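Local coordinates for putative cytochrome P450 154A1 (Streptomyces coelicolor, PDB 1ODO), which belongs to the cytochrome P450 family and binds a haem group, with 4-phenyl-1H-imidazole also held in this structure, at residues T282-P287 with A321-P326. Residues are numbered along the deposited sequence; the frame is centred on the assembly and turned at random.
Sequences TLRHEP and AANRHP
R324 reaches H285 through a chain extended from CG to NE, whereas R284, with CG anti to its backbone N (chi1 -177°), folds back at chi3 (71°) to meet the carbonyl of N323. The guanidinium of R324 lies side-on to H285 O, which receives NE at 3.1 Å and NH2 at 2.9 Å; NE arrives in the carbonyl plane on a lone pair, NH2 tilted from it. H285 is the last residue of helix 275-285, so its carbonyl probably lacks the usual helical donor; arginine supplies two N-H groups from one rigid group. R324 NH2 also sits 3.1 Å above the plane of the H285 imidazole, over its centre, the two flat groups 30° apart. A flat ring suits this place because its face receives the guanidinium while NE2 hydrogen-bonds D333 O. E286 OE1 accepts from H17 NE2, and its OE2, less surely placed, makes a probable salt bridge with R324 NH2; R324 NH1 forms one with D333. E281 and R284 are the Glu and Arg of the ExxR motif, the P450 signature on the K helix, and they pair through R284 NE. R284 NH1 donates to N323 O at 3.1 Å, nearly in the guanidinium plane, and also to A332 O, so one arginine joins the motif to the type I turn A322-H325. N323 answers with its short amide: ND2 gives a weak bond of 3.2 Å to R284 O and lies 3.7 Å from P287 CG, while OD1 accepts from L345 N. On helix 275-285, L283 sets out away from segment 321-326, and its side chain touches the haem.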
# COMPACT_ATOMS: atom_id res chain seq x y z
N THR A 282 -8.28 1.99 -11.12
CA THR A 282 -6.91 2.42 -10.87
C THR A 282 -6.26 1.36 -9.97
O THR A 282 -5.10 0.99 -10.15
CB THR A 282 -6.85 3.80 -10.16
OG1 THR A 282 -7.41 4.81 -11.01
CG2 THR A 282 -5.40 4.18 -9.82
N LEU A 283 -7.03 0.88 -9.00
CA LEU A 283 -6.53 -0.14 -8.08
C LEU A 283 -6.19 -1.42 -8.84
O LEU A 283 -5.27 -2.15 -8.48
CB LEU A 283 -7.57 -0.42 -7.00
CG LEU A 283 -7.74 0.71 -5.99
CD1 LEU A 283 -8.95 0.48 -5.09
CD2 LEU A 283 -6.47 0.81 -5.17
N ARG A 284 -6.94 -1.70 -9.90
CA ARG A 284 -6.69 -2.90 -10.68
C ARG A 284 -5.52 -2.71 -11.65
O ARG A 284 -4.59 -3.51 -11.67
CB ARG A 284 -7.93 -3.28 -11.50
CG ARG A 284 -7.77 -4.59 -12.30
CD ARG A 284 -8.86 -4.74 -13.37
NE ARG A 284 -8.65 -3.79 -14.46
CZ ARG A 284 -7.71 -3.93 -15.40
NH1 ARG A 284 -6.91 -4.99 -15.38
NH2 ARG A 284 -7.56 -3.00 -16.33
N HIS A 285 -5.59 -1.63 -12.43
CA HIS A 285 -4.59 -1.28 -13.44
C HIS A 285 -3.21 -0.83 -12.93
O HIS A 285 -2.18 -1.19 -13.50
CB HIS A 285 -5.19 -0.21 -14.36
CG HIS A 285 -4.46 -0.02 -15.65
ND1 HIS A 285 -3.69 1.09 -15.91
CD2 HIS A 285 -4.38 -0.80 -16.76
CE1 HIS A 285 -3.18 1.00 -17.13
NE2 HIS A 285 -3.58 -0.14 -17.67
N GLU A 286 -3.19 -0.03 -11.87
CA GLU A 286 -1.93 0.44 -11.31
C GLU A 286 -2.00 0.48 -9.79
O GLU A 286 -1.99 1.56 -9.18
CB GLU A 286 -1.59 1.83 -11.85
CG GLU A 286 -1.36 1.88 -13.35
CD GLU A 286 -0.08 1.18 -13.79
OE1 GLU A 286 0.58 0.52 -12.96
OE2 GLU A 286 0.27 1.30 -14.98
N PRO A 287 -2.09 -0.69 -9.15
CA PRO A 287 -2.17 -0.79 -7.68
C PRO A 287 -0.91 -0.23 -7.02
O PRO A 287 0.17 -0.31 -7.59
CB PRO A 287 -2.35 -2.30 -7.45
CG PRO A 287 -1.64 -2.91 -8.62
CD PRO A 287 -2.08 -2.03 -9.77
N ALA A 321 0.75 -7.85 -11.19
CA ALA A 321 0.77 -8.74 -12.35
C ALA A 321 -0.51 -9.56 -12.42
O ALA A 321 -1.05 -9.80 -13.50
CB ALA A 321 1.98 -9.67 -12.27
N ALA A 322 -1.00 -9.98 -11.25
CA ALA A 322 -2.22 -10.78 -11.18
C ALA A 322 -3.45 -9.98 -11.62
O ALA A 322 -4.35 -10.53 -12.26
CB ALA A 322 -2.42 -11.29 -9.75
N ASN A 323 -3.48 -8.69 -11.28
CA ASN A 323 -4.61 -7.85 -11.66
C ASN A 323 -4.74 -7.73 -13.18
O ASN A 323 -5.80 -7.34 -13.68
CB ASN A 323 -4.46 -6.44 -11.07
CG ASN A 323 -4.79 -6.39 -9.59
OD1 ASN A 323 -5.29 -7.35 -9.00
ND2 ASN A 323 -4.51 -5.24 -8.98
N ARG A 324 -3.67 -8.05 -13.90
CA ARG A 324 -3.67 -7.98 -15.36
C ARG A 324 -3.63 -9.35 -16.02
O ARG A 324 -3.33 -9.46 -17.21
CB ARG A 324 -2.48 -7.14 -15.83
CG ARG A 324 -2.62 -5.64 -15.56
CD ARG A 324 -1.26 -4.96 -15.56
NE ARG A 324 -1.32 -3.50 -15.41
CZ ARG A 324 -1.11 -2.65 -16.41
NH1 ARG A 324 -0.83 -3.10 -17.63
NH2 ARG A 324 -1.14 -1.34 -16.20
N HIS A 325 -3.95 -10.39 -15.26
CA HIS A 325 -3.94 -11.75 -15.78
C HIS A 325 -5.05 -11.87 -16.84
O HIS A 325 -6.21 -11.57 -16.57
CB HIS A 325 -4.16 -12.75 -14.64
CG HIS A 325 -3.84 -14.17 -15.01
ND1 HIS A 325 -4.65 -14.93 -15.82
CD2 HIS A 325 -2.79 -14.95 -14.67
CE1 HIS A 325 -4.11 -16.13 -15.97
NE2 HIS A 325 -2.98 -16.17 -15.28
N PRO A 326 -4.69 -12.32 -18.05
CA PRO A 326 -5.62 -12.47 -19.17
C PRO A 326 -6.84 -13.38 -19.00
O PRO A 326 -7.79 -13.28 -19.78
CB PRO A 326 -4.71 -12.90 -20.32
CG PRO A 326 -3.64 -13.68 -19.62
CD PRO A 326 -3.35 -12.81 -18.42